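Local coordinates for protein D-alanyl-D-alanine carboxypeptidase (Vibrio cholerae, PDB 5TR7) that probably trims the terminal D-alanine from peptidoglycan precursor peptides as a penicillin-binding serine carboxypeptidase of the S11 family, at residues S35-I45 with N91-N100; D58-A66 with D101-H109. One frame throughout, in Å; residues are numbered along the deposited sequence.

Contact 1 (S35-I45 with N91-N100); sequences SLTKMMTSYVI and NRGIIIQSGN
Lys38 reaches Asn100 by running straight out from its helix, chi2 and chi3 extended, and then bending at chi4 (75°), which turns NZ onto the amide oxygen. Ser35 and Ser98 both hold OG anti to the backbone N (chi1 -167° and -156°), and the two hydroxyl oxygens end 2.7 Å apart. This is the predicted active-site cluster, arranged as in the penicillin-binding proteins: an SxxK pair, Ser35 and Lys38, at the start of helix 37-50, facing Ser98 and Asn100 of an SxN sequence, the second motif of the family. Ser35 is the predicted acyl-ester serine, Lys38 the predicted proton acceptor and Ser98 a further predicted active-site residue. Lys38 NZ donates to Asn100 OD1 at 2.8 Å, nearly along the C=O axis, and also to Ser35 OG at 2.8 Å, so one amine nitrogen ties the two motifs together; outside the segments it gives a bond to His139 O as well. Ser98 OG has Lys201, the predicted substrate-binding residue on strand 196-205, as its own partner. Ser98 has left the helical conformation with positive phi, and its carbonyl oxygen lies 3.4 Å from Lys38 CE.

Away from the polar end the contact turns greasy, between the axes of helix 37-45 and helix 91-95, 10.2 Å apart at closest and roughly antiparallel. The CB of Lys38 packs on Ile94 CG2, and Thr41 CG2 crosses Ile94 at about a right angle while its hydroxyl turns to Ser138 O. Ser42 CB rests against Ile95; its OG bonds to Tyr171. One turn on, Ile45 and Ile94 meet tip to tip, CD1 to CD1 at 3.7 Å, and the second branch of Ile45, CG2, slides past Asn91 with OD1 3.3 Å from it.

Contact 2 (D58-A66 with D101-H109); sequences DDVVISKNA and DACVAMAEH
Val60 lays CG2 over the centre of the His109 ring, 3.8 Å from its centroid, a CH-pi contact, while CG1 presses on His109 CB. With His109 CG anti to the backbone N (chi1 -180°), the ring extends beneath the strand, and its NE2 reaches Asp58 OD2 at 3.2 Å in the plane of the ring. That oxygen also takes a bond from Ser55 N.

The close-packed part lies along the first turns of segment 101-109, on helix 100-111, where small side chains let the backbones approach: Ala105 CB touches both Ile62 CD1 and Ala66 CB at 3.9 Å, and the CA atoms of Ala66 and Asp101 come within 4.7 Å. The more open side is polar. There partly exposed Glu108 stretches its carboxylate to Ser63 OG (2.7 Å from OE1) and exposed Asn65, whose ND2 meets OE2 at 2.9 Å in a nearly straight bond, with amide and carboxylate planes 71° apart. Ser63 OG in turn accepts from Asn65 N, so one hydroxyl serves both bonds.

Strand 59-61, followed by an ST turn at Ser63, crosses the helix at 102°: a two-stranded antiparallel sheet with strand 84-86, packed on helix 100-111 in the carboxypeptidase domain.

Overall arrangement
Contact 1 sits about 6 Å from the centre of the chain and is almost wholly buried; contact 2 is only partly so, and the centres of the two contacts are about 13 Å apart. The chain weaves between them, since helix 37-50 leads to strand 59-61 and helix 87-95 to helix 100-111. They meet along helix 100-111, where Lys38 CE lies 3.6 Å from Cys103 SG and Ile45 CD1 3.7 Å from Met106 CB. One side of that helix thus backs the predicted catalytic cluster while another carries the strand and turn. Polar groups of the predicted active site, Lys38 and Asn100 buried among them, set the chemistry of contact 1, whereas contact 2 joins carboxylates to a hydroxyl, an amide and an imidazole N-H near the surface, around a core of small apolar side chains.

Contact 1 (S35-I45 with N91-N100)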
ATOM      1  N   SER A  35      -0.810   1.286  -7.704  1.00 60.17           N
ATOM      2  CA  SER A  35       0.139   1.652  -6.669  1.00 59.09           C
ATOM      3  C   SER A  35      -0.142   0.948  -5.309  1.00 59.92           C
ATOM      4  O   SER A  35       0.703   0.966  -4.404  1.00 56.68           O
ATOM      5  CB  SER A  35       0.181   3.161  -6.635  1.00 63.00           C
ATOM      6  OG  SER A  35       1.235   3.644  -5.900  1.00 64.56           O
ATOM      7  N   LEU A  36      -1.288   0.277  -5.174  1.00 57.83           N
ATOM      8  CA  LEU A  36      -1.551  -0.424  -3.921  1.00 59.08           C
ATOM      9  C   LEU A  36      -0.633  -1.653  -3.873  1.00 61.64           C
ATOM     10  O   LEU A  36      -0.400  -2.204  -2.798  1.00 55.06           O
ATOM     11  CB  LEU A  36      -3.021  -0.834  -3.782  1.00 59.47           C
ATOM     12  CG  LEU A  36      -3.982   0.308  -3.713  1.00 59.28           C
ATOM     13  CD1 LEU A  36      -5.334  -0.340  -3.674  1.00 56.47           C
ATOM     14  CD2 LEU A  36      -3.741   1.233  -2.489  1.00 58.35           C
ATOM     15  N   THR A  37      -0.102  -2.031  -5.042  1.00 53.90           N
ATOM     16  CA  THR A  37       0.899  -3.105  -5.131  1.00 58.18           C
ATOM     17  C   THR A  37       2.097  -2.816  -4.188  1.00 53.63           C
ATOM     18  O   THR A  37       2.762  -3.723  -3.707  1.00 54.65           O
ATOM     19  CB  THR A  37       1.432  -3.177  -6.584  1.00 57.27           C
ATOM     20  OG1 THR A  37       0.371  -3.565  -7.452  1.00 61.65           O
ATOM     21  CG2 THR A  37       2.557  -4.178  -6.736  1.00 57.45           C
ATOM     22  N   LYS A  38       2.312  -1.538  -3.892  1.00 55.86           N
ATOM     23  CA  LYS A  38       3.411  -1.125  -3.009  1.00 50.83           C
ATOM     24  C   LYS A  38       3.243  -1.637  -1.616  1.00 56.97           C
ATOM     25  O   LYS A  38       4.235  -1.802  -0.879  1.00 56.43           O
ATOM     26  CB  LYS A  38       3.648   0.348  -3.044  1.00 48.56           C
ATOM     27  CG  LYS A  38       4.036   0.851  -4.449  1.00 53.88           C
ATOM     28  CD  LYS A  38       4.373   2.341  -4.498  1.00 57.27           C
ATOM     29  CE  LYS A  38       4.845   2.784  -5.882  1.00 63.99           C
ATOM     30  NZ  LYS A  38       3.744   2.884  -6.851  1.00 70.30           N
ATOM     31  N   MET A  39       2.005  -1.928  -1.225  1.00 55.12           N
ATOM     32  CA  MET A  39       1.809  -2.548   0.088  1.00 49.60           C
ATOM     33  C   MET A  39       2.473  -3.925   0.121  1.00 53.56           C
ATOM     34  O   MET A  39       3.059  -4.333   1.163  1.00 43.49           O
ATOM     35  CB  MET A  39       0.326  -2.723   0.406  1.00 50.71           C
ATOM     36  CG  MET A  39      -0.402  -1.390   0.705  1.00 54.86           C
ATOM     37  SD  MET A  39      -2.019  -1.676   1.344  1.00 60.90           S
ATOM     38  CE  MET A  39      -2.909  -2.605   0.162  1.00 64.57           C
ATOM     39  N   MET A  40       2.418  -4.641  -1.004  1.00 48.40           N
ATOM     40  CA  MET A  40       3.004  -5.999  -1.000  1.00 49.63           C
ATOM     41  C   MET A  40       4.522  -5.854  -0.980  1.00 51.75           C
ATOM     42  O   MET A  40       5.227  -6.593  -0.320  1.00 56.20           O
ATOM     43  CB  MET A  40       2.523  -6.869  -2.168  1.00 52.74           C
ATOM     44  CG  MET A  40       3.231  -8.256  -2.153  1.00 57.17           C
ATOM     45  SD  MET A  40       2.959  -9.251  -0.633  1.00 58.95           S
ATOM     46  CE  MET A  40       1.255  -9.586  -1.155  1.00 61.98           C
ATOM     47  N   THR A  41       5.023  -4.864  -1.694  1.00 54.79           N
ATOM     48  CA  THR A  41       6.468  -4.622  -1.744  1.00 54.83           C
ATOM     49  C   THR A  41       6.997  -4.295  -0.356  1.00 50.46           C
ATOM     50  O   THR A  41       8.014  -4.860   0.100  1.00 52.72           O
ATOM     51  CB  THR A  41       6.767  -3.506  -2.746  1.00 56.40           C
ATOM     52  OG1 THR A  41       6.447  -3.982  -4.068  1.00 57.21           O
ATOM     53  CG2 THR A  41       8.222  -3.086  -2.710  1.00 51.88           C
ATOM     54  N   SER A  42       6.289  -3.422   0.342  1.00 53.01           N
ATOM     55  CA  SER A  42       6.721  -3.034   1.690  1.00 49.15           C
ATOM     56  C   SER A  42       6.543  -4.228   2.641  1.00 58.33           C
ATOM     57  O   SER A  42       7.257  -4.311   3.637  1.00 47.78           O
ATOM     58  CB  SER A  42       5.981  -1.836   2.222  1.00 48.79           C
ATOM     59  OG  SER A  42       4.732  -2.248   2.731  1.00 62.74           O
ATOM     60  N   TYR A  43       5.587  -5.116   2.361  1.00 60.94           N
ATOM     61  CA  TYR A  43       5.373  -6.267   3.225  1.00 53.01           C
ATOM     62  C   TYR A  43       6.610  -7.154   3.139  1.00 57.05           C
ATOM     63  O   TYR A  43       7.169  -7.561   4.173  1.00 53.04           O
ATOM     64  CB  TYR A  43       4.073  -7.043   2.886  1.00 53.20           C
ATOM     65  CG  TYR A  43       3.822  -8.222   3.833  1.00 55.11           C
ATOM     66  CD1 TYR A  43       4.397  -9.444   3.587  1.00 48.73           C
ATOM     67  CD2 TYR A  43       3.030  -8.097   4.987  1.00 49.86           C
ATOM     68  CE1 TYR A  43       4.260 -10.493   4.483  1.00 54.11           C
ATOM     69  CE2 TYR A  43       2.853  -9.170   5.865  1.00 52.38           C
ATOM     70  CZ  TYR A  43       3.475 -10.363   5.623  1.00 50.98           C
ATOM     71  OH  TYR A  43       3.324 -11.404   6.485  1.00 55.98           O
ATOM     72  N   VAL A  44       7.043  -7.472   1.919  1.00 57.63           N
ATOM     73  CA  VAL A  44       8.239  -8.304   1.738  1.00 55.08           C
ATOM     74  C   VAL A  44       9.469  -7.640   2.367  1.00 54.31           C
ATOM     75  O   VAL A  44      10.238  -8.269   3.103  1.00 53.98           O
ATOM     76  CB  VAL A  44       8.514  -8.604   0.239  1.00 57.00           C
ATOM     77  CG1 VAL A  44       9.765  -9.467   0.078  1.00 55.87           C
ATOM     78  CG2 VAL A  44       7.325  -9.330  -0.387  1.00 56.37           C
ATOM     79  N   ILE A  45       9.628  -6.338   2.122  1.00 55.41           N
ATOM     80  CA  ILE A  45      10.748  -5.593   2.740  1.00 54.15           C
ATOM     81  C   ILE A  45      10.688  -5.712   4.289  1.00 52.40           C
ATOM     82  O   ILE A  45      11.674  -5.933   4.949  1.00 51.47           O
ATOM     83  CB  ILE A  45      10.721  -4.133   2.306  1.00 54.29           C
ATOM     84  CG1 ILE A  45      11.052  -4.034   0.815  1.00 52.24           C
ATOM     85  CG2 ILE A  45      11.664  -3.270   3.136  1.00 52.64           C
ATOM     86  CD1 ILE A  45      10.707  -2.632   0.256  1.00 51.52           C
ATOM     87  N   ASN A  91      12.624   2.984   1.667  1.00 57.27           N
ATOM     88  CA  ASN A  91      11.361   2.541   2.252  1.00 60.06           C
ATOM     89  C   ASN A  91      10.326   3.623   2.360  1.00 54.37           C
ATOM     90  O   ASN A  91       9.191   3.439   1.999  1.00 51.78           O
ATOM     91  CB  ASN A  91      11.645   2.019   3.624  1.00 67.09           C
ATOM     92  CG  ASN A  91      11.530   0.612   3.673  1.00 69.00           C
ATOM     93  OD1 ASN A  91      12.507  -0.134   3.576  1.00 82.87           O
ATOM     94  ND2 ASN A  91      10.295   0.186   3.738  1.00 69.24           N
ATOM     95  N   ARG A  92      10.739   4.742   2.927  1.00 47.35           N
ATOM     96  CA  ARG A  92       9.870   5.923   2.993  1.00 46.71           C
ATOM     97  C   ARG A  92       9.534   6.441   1.629  1.00 44.93           C
ATOM     98  O   ARG A  92       8.433   6.902   1.400  1.00 50.33           O
ATOM     99  CB  ARG A  92      10.472   7.001   3.858  1.00 49.04           C
ATOM    100  CG  ARG A  92      10.523   6.552   5.274  1.00 47.90           C
ATOM    101  CD  ARG A  92      11.165   7.535   6.220  1.00 55.09           C
ATOM    102  NE  ARG A  92      10.792   7.115   7.557  1.00 55.45           N
ATOM    103  CZ  ARG A  92      11.275   6.022   8.165  1.00 56.80           C
ATOM    104  NH1 ARG A  92      12.202   5.256   7.604  1.00 54.55           N
ATOM    105  NH2 ARG A  92      10.838   5.722   9.376  1.00 56.63           N
ATOM    106  N   GLY A  93      10.456   6.368   0.697  1.00 47.78           N
ATOM    107  CA  GLY A  93      10.084   6.793  -0.671  1.00 50.01           C
ATOM    108  C   GLY A  93       8.966   5.952  -1.248  1.00 56.77           C
ATOM    109  O   GLY A  93       8.036   6.422  -1.951  1.00 47.72           O
ATOM    110  N   ILE A  94       9.037   4.665  -0.943  1.00 50.29           N
ATOM    111  CA  ILE A  94       7.989   3.772  -1.391  1.00 52.58           C
ATOM    112  C   ILE A  94       6.635   4.071  -0.693  1.00 52.02           C
ATOM    113  O   ILE A  94       5.611   4.264  -1.303  1.00 49.04           O
ATOM    114  CB  ILE A  94       8.379   2.299  -1.092  1.00 47.98           C
ATOM    115  CG1 ILE A  94       9.552   1.883  -1.987  1.00 47.54           C
ATOM    116  CG2 ILE A  94       7.153   1.369  -1.199  1.00 49.62           C
ATOM    117  CD1 ILE A  94      10.152   0.487  -1.673  1.00 52.28           C
ATOM    118  N   ILE A  95       6.676   4.112   0.626  1.00 50.71           N
ATOM    119  CA  ILE A  95       5.494   4.189   1.410  1.00 51.79           C
ATOM    120  C   ILE A  95       4.860   5.571   1.428  1.00 53.08           C
ATOM    121  O   ILE A  95       3.683   5.691   1.271  1.00 52.98           O
ATOM    122  CB  ILE A  95       5.816   3.727   2.855  1.00 46.12           C
ATOM    123  CG1 ILE A  95       6.061   2.203   2.869  1.00 50.94           C
ATOM    124  CG2 ILE A  95       4.689   4.111   3.826  1.00 45.65           C
ATOM    125  CD1 ILE A  95       6.708   1.705   4.173  1.00 51.87           C
ATOM    126  N   ILE A  96       5.644   6.583   1.695  1.00 48.13           N
ATOM    127  CA  ILE A  96       5.113   7.913   1.801  1.00 52.28           C
ATOM    128  C   ILE A  96       4.961   8.604   0.454  1.00 50.19           C
ATOM    129  O   ILE A  96       3.965   9.266   0.208  1.00 51.26           O
ATOM    130  CB  ILE A  96       6.021   8.738   2.726  1.00 45.10           C
ATOM    131  CG1 ILE A  96       6.162   7.996   4.082  1.00 46.81           C
ATOM    132  CG2 ILE A  96       5.447  10.157   2.920  1.00 51.77           C
ATOM    133  CD1 ILE A  96       7.184   8.594   5.058  1.00 51.46           C
ATOM    134  N   GLN A  97       5.968   8.488  -0.375  1.00 49.89           N
ATOM    135  CA  GLN A  97       5.999   9.187  -1.645  1.00 51.55           C
ATOM    136  C   GLN A  97       5.463   8.322  -2.763  1.00 60.55           C
ATOM    137  O   GLN A  97       5.255   8.824  -3.845  1.00 52.58           O
ATOM    138  CB  GLN A  97       7.432   9.594  -2.005  1.00 55.99           C
ATOM    139  CG  GLN A  97       8.207  10.332  -0.919  1.00 52.30           C
ATOM    140  CD  GLN A  97       9.551  10.815  -1.376  1.00 56.77           C
ATOM    141  OE1 GLN A  97      10.244  10.113  -2.116  1.00 48.81           O
ATOM    142  NE2 GLN A  97       9.953  12.023  -0.916  1.00 59.85           N
ATOM    143  N   SER A  98       5.316   7.015  -2.548  1.00 55.42           N
ATOM    144  CA  SER A  98       4.784   6.137  -3.591  1.00 54.69           C
ATOM    145  C   SER A  98       5.742   6.158  -4.783  1.00 53.38           C
ATOM    146  O   SER A  98       5.335   6.117  -5.947  1.00 63.51           O
ATOM    147  CB  SER A  98       3.351   6.633  -3.987  1.00 58.45           C
ATOM    148  OG  SER A  98       2.630   5.560  -4.523  1.00 62.06           O
ATOM    149  N   GLY A  99       7.034   6.189  -4.509  1.00 50.32           N
ATOM    150  CA  GLY A  99       8.016   6.287  -5.598  1.00 49.67           C
ATOM    151  C   GLY A  99       8.309   4.964  -6.300  1.00 50.78           C
ATOM    152  O   GLY A  99       8.756   4.026  -5.676  1.00 53.77           O
ATOM    153  N   ASN A 100       8.004   4.872  -7.582  1.00 60.26           N
ATOM    154  CA  ASN A 100       8.254   3.661  -8.343  1.00 59.34           C
ATOM    155  C   ASN A 100       9.736   3.298  -8.460  1.00 65.44           C
ATOM    156  O   ASN A 100      10.084   2.105  -8.530  1.00 59.13           O
ATOM    157  CB  ASN A 100       7.713   3.808  -9.761  1.00 62.35           C
ATOM    158  CG  ASN A 100       6.222   3.912  -9.834  1.00 58.66           C
ATOM    159  OD1 ASN A 100       5.510   3.544  -8.933  1.00 61.27           O
ATOM    160  ND2 ASN A 100       5.757   4.424 -10.926  1.00 70.19           N
TER

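Contact 2 (D58-A66 with D101-H109)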
ATOM      1  N   ASP A  58      21.835  -0.184   5.517  1.00 57.06           N
ATOM      2  CA  ASP A  58      22.574  -0.526   4.283  1.00 55.69           C
ATOM      3  C   ASP A  58      22.450   0.550   3.257  1.00 55.08           C
ATOM      4  O   ASP A  58      21.411   1.226   3.159  1.00 55.84           O
ATOM      5  CB  ASP A  58      21.984  -1.757   3.543  1.00 61.44           C
ATOM      6  CG  ASP A  58      22.014  -3.008   4.342  1.00 62.74           C
ATOM      7  OD1 ASP A  58      22.928  -3.138   5.185  1.00 70.73           O
ATOM      8  OD2 ASP A  58      21.114  -3.864   4.123  1.00 66.91           O
ATOM      9  N   ASP A  59      23.505   0.672   2.469  1.00 55.27           N
ATOM     10  CA  ASP A  59      23.588   1.577   1.371  1.00 58.43           C
ATOM     11  C   ASP A  59      23.142   0.767   0.164  1.00 61.52           C
ATOM     12  O   ASP A  59      23.697  -0.256  -0.151  1.00 62.55           O
ATOM     13  CB  ASP A  59      25.035   2.024   1.198  1.00 61.48           C
ATOM     14  CG  ASP A  59      25.544   2.776   2.384  1.00 58.52           C
ATOM     15  OD1 ASP A  59      24.929   3.753   2.821  1.00 64.15           O
ATOM     16  OD2 ASP A  59      26.577   2.400   2.888  1.00 73.51           O
ATOM     17  N   VAL A  60      22.139   1.232  -0.524  1.00 61.27           N
ATOM     18  CA  VAL A  60      21.657   0.513  -1.653  1.00 63.07           C
ATOM     19  C   VAL A  60      22.096   1.146  -2.931  1.00 58.18           C
ATOM     20  O   VAL A  60      21.912   2.340  -3.122  1.00 66.24           O
ATOM     21  CB  VAL A  60      20.104   0.496  -1.665  1.00 61.72           C
ATOM     22  CG1 VAL A  60      19.612  -0.393  -2.800  1.00 63.57           C
ATOM     23  CG2 VAL A  60      19.562  -0.026  -0.341  1.00 59.07           C
ATOM     24  N   VAL A  61      22.604   0.322  -3.832  1.00 61.57           N
ATOM     25  CA  VAL A  61      23.006   0.742  -5.162  1.00 62.19           C
ATOM     26  C   VAL A  61      21.752   1.067  -5.985  1.00 63.58           C
ATOM     27  O   VAL A  61      20.755   0.335  -5.969  1.00 64.73           O
ATOM     28  CB  VAL A  61      23.670  -0.401  -5.920  1.00 65.97           C
ATOM     29  CG1 VAL A  61      24.070   0.048  -7.322  1.00 64.18           C
ATOM     30  CG2 VAL A  61      24.894  -0.898  -5.171  1.00 71.77           C
ATOM     31  N   ILE A  62      21.800   2.172  -6.708  1.00 60.14           N
ATOM     32  CA  ILE A  62      20.721   2.548  -7.554  1.00 60.04           C
ATOM     33  C   ILE A  62      21.162   2.173  -8.954  1.00 60.50           C
ATOM     34  O   ILE A  62      22.102   2.738  -9.461  1.00 63.65           O
ATOM     35  CB  ILE A  62      20.456   4.048  -7.458  1.00 60.12           C
ATOM     36  CG1 ILE A  62      20.244   4.463  -6.011  1.00 65.65           C
ATOM     37  CG2 ILE A  62      19.324   4.416  -8.385  1.00 61.40           C
ATOM     38  CD1 ILE A  62      19.147   3.689  -5.273  1.00 74.19           C
ATOM     39  N   SER A  63      20.484   1.212  -9.567  1.00 65.95           N
ATOM     40  CA  SER A  63      20.866   0.729 -10.927  1.00 64.53           C
ATOM     41  C   SER A  63      20.127   1.518 -12.007  1.00 67.55           C
ATOM     42  O   SER A  63      19.261   2.382 -11.708  1.00 64.19           O
ATOM     43  CB  SER A  63      20.454  -0.714 -11.114  1.00 64.12           C
ATOM     44  OG  SER A  63      19.028  -0.790 -11.297  1.00 68.19           O
ATOM     45  N   LYS A  64      20.448   1.153 -13.250  1.00 71.08           N
ATOM     46  CA  LYS A  64      19.823   1.652 -14.471  1.00 75.20           C
ATOM     47  C   LYS A  64      18.305   1.475 -14.418  1.00 68.80           C
ATOM     48  O   LYS A  64      17.568   2.269 -14.965  1.00 71.56           O
ATOM     49  CB  LYS A  64      20.234   0.797 -15.690  1.00 83.45           C
ATOM     50  CG  LYS A  64      21.642   0.956 -16.246  1.00100.71           C
ATOM     51  CD  LYS A  64      21.792   0.114 -17.535  1.00102.65           C
ATOM     52  CE  LYS A  64      23.006   0.481 -18.388  1.00102.44           C
ATOM     53  NZ  LYS A  64      22.950  -0.260 -19.679  1.00109.83           N
ATOM     54  N   ASN A  65      17.854   0.396 -13.793  1.00 66.70           N
ATOM     55  CA  ASN A  65      16.440   0.074 -13.737  1.00 63.59           C
ATOM     56  C   ASN A  65      15.665   0.903 -12.752  1.00 68.55           C
ATOM     57  O   ASN A  65      14.489   1.070 -12.917  1.00 68.24           O
ATOM     58  CB  ASN A  65      16.261  -1.365 -13.391  1.00 62.58           C
ATOM     59  CG  ASN A  65      16.895  -2.263 -14.384  1.00 64.40           C
ATOM     60  OD1 ASN A  65      16.965  -1.967 -15.583  1.00 71.35           O
ATOM     61  ND2 ASN A  65      17.380  -3.352 -13.900  1.00 66.59           N
ATOM     62  N   ALA A  66      16.330   1.402 -11.726  1.00 70.42           N
ATOM     63  CA  ALA A  66      15.726   2.288 -10.772  1.00 69.56           C
ATOM     64  C   ALA A  66      15.802   3.804 -11.232  1.00 79.87           C
ATOM     65  O   ALA A  66      15.296   4.690 -10.565  1.00 79.00           O
ATOM     66  CB  ALA A  66      16.429   2.067  -9.435  1.00 77.16           C
ATOM     67  N   ASP A 101      10.580   4.346  -8.584  1.00 67.29           N
ATOM     68  CA  ASP A 101      12.031   4.186  -8.660  1.00 59.99           C
ATOM     69  C   ASP A 101      12.553   3.457  -7.407  1.00 65.56           C
ATOM     70  O   ASP A 101      13.297   2.426  -7.495  1.00 54.88           O
ATOM     71  CB  ASP A 101      12.749   5.522  -8.966  1.00 58.19           C
ATOM     72  CG  ASP A 101      12.373   6.696  -7.978  1.00 67.73           C
ATOM     73  OD1 ASP A 101      11.385   6.550  -7.221  1.00 57.22           O
ATOM     74  OD2 ASP A 101      13.068   7.773  -7.986  1.00 63.72           O
ATOM     75  N   ALA A 102      12.099   3.917  -6.244  1.00 60.69           N
ATOM     76  CA  ALA A 102      12.528   3.313  -4.982  1.00 63.06           C
ATOM     77  C   ALA A 102      12.065   1.848  -4.867  1.00 62.65           C
ATOM     78  O   ALA A 102      12.727   1.051  -4.210  1.00 61.04           O
ATOM     79  CB  ALA A 102      11.995   4.095  -3.801  1.00 57.86           C
ATOM     80  N   CYS A 103      10.914   1.533  -5.474  1.00 57.82           N
ATOM     81  CA  CYS A 103      10.401   0.149  -5.460  1.00 60.57           C
ATOM     82  C   CYS A 103      11.355  -0.775  -6.155  1.00 51.21           C
ATOM     83  O   CYS A 103      11.749  -1.814  -5.606  1.00 58.58           O
ATOM     84  CB  CYS A 103       9.039   0.010  -6.128  1.00 55.59           C
ATOM     85  SG  CYS A 103       7.681   0.707  -5.191  1.00 54.80           S
ATOM     86  N   VAL A 104      11.788  -0.362  -7.328  1.00 58.11           N
ATOM     87  CA  VAL A 104      12.712  -1.198  -8.088  1.00 63.33           C
ATOM     88  C   VAL A 104      14.056  -1.333  -7.404  1.00 67.78           C
ATOM     89  O   VAL A 104      14.632  -2.423  -7.429  1.00 63.43           O
ATOM     90  CB  VAL A 104      12.894  -0.700  -9.510  1.00 66.33           C
ATOM     91  CG1 VAL A 104      13.916  -1.571 -10.244  1.00 66.98           C
ATOM     92  CG2 VAL A 104      11.566  -0.729 -10.231  1.00 71.03           C
ATOM     93  N   ALA A 105      14.541  -0.254  -6.778  1.00 59.98           N
ATOM     94  CA  ALA A 105      15.827  -0.335  -6.089  1.00 57.67           C
ATOM     95  C   ALA A 105      15.788  -1.291  -4.920  1.00 60.53           C
ATOM     96  O   ALA A 105      16.753  -2.065  -4.716  1.00 63.61           O
ATOM     97  CB  ALA A 105      16.305   1.018  -5.633  1.00 60.01           C
ATOM     98  N   MET A 106      14.709  -1.252  -4.142  1.00 59.79           N
ATOM     99  CA  MET A 106      14.591  -2.216  -3.001  1.00 60.54           C
ATOM    100  C   MET A 106      14.403  -3.641  -3.499  1.00 55.82           C
ATOM    101  O   MET A 106      14.963  -4.585  -2.954  1.00 64.14           O
ATOM    102  CB  MET A 106      13.475  -1.846  -2.020  1.00 59.28           C
ATOM    103  CG  MET A 106      13.825  -0.633  -1.146  1.00 54.36           C
ATOM    104  SD  MET A 106      15.319  -0.914  -0.145  1.00 61.50           S
ATOM    105  CE  MET A 106      14.831  -2.324   0.867  1.00 63.41           C
ATOM    106  N   ALA A 107      13.645  -3.784  -4.571  1.00 58.14           N
ATOM    107  CA  ALA A 107      13.409  -5.089  -5.154  1.00 63.07           C
ATOM    108  C   ALA A 107      14.746  -5.750  -5.479  1.00 68.18           C
ATOM    109  O   ALA A 107      15.022  -6.913  -5.100  1.00 63.32           O
ATOM    110  CB  ALA A 107      12.542  -4.939  -6.393  1.00 65.21           C
ATOM    111  N   GLU A 108      15.618  -4.960  -6.111  1.00 70.01           N
ATOM    112  CA  GLU A 108      16.929  -5.446  -6.484  1.00 74.09           C
ATOM    113  C   GLU A 108      17.820  -5.692  -5.281  1.00 75.10           C
ATOM    114  O   GLU A 108      18.540  -6.685  -5.250  1.00 77.37           O
ATOM    115  CB  GLU A 108      17.614  -4.512  -7.482  1.00 71.86           C
ATOM    116  CG  GLU A 108      16.942  -4.435  -8.835  1.00 70.90           C
ATOM    117  CD  GLU A 108      17.661  -3.512  -9.824  1.00 74.46           C
ATOM    118  OE1 GLU A 108      18.526  -2.654  -9.436  1.00 72.89           O
ATOM    119  OE2 GLU A 108      17.399  -3.690 -11.033  1.00 70.43           O
ATOM    120  N   HIS A 109      17.760  -4.820  -4.286  1.00 73.61           N
ATOM    121  CA  HIS A 109      18.616  -5.002  -3.094  1.00 68.40           C
ATOM    122  C   HIS A 109      18.204  -6.279  -2.343  1.00 68.32           C
ATOM    123  O   HIS A 109      19.017  -6.954  -1.740  1.00 70.72           O
ATOM    124  CB  HIS A 109      18.431  -3.778  -2.170  1.00 63.88           C
ATOM    125  CG  HIS A 109      19.242  -3.818  -0.924  1.00 62.09           C
ATOM    126  ND1 HIS A 109      20.605  -3.654  -0.939  1.00 61.71           N
ATOM    127  CD2 HIS A 109      18.897  -3.959   0.376  1.00 60.00           C
ATOM    128  CE1 HIS A 109      21.071  -3.684   0.287  1.00 57.82           C
ATOM    129  NE2 HIS A 109      20.061  -3.895   1.108  1.00 58.58           N
TER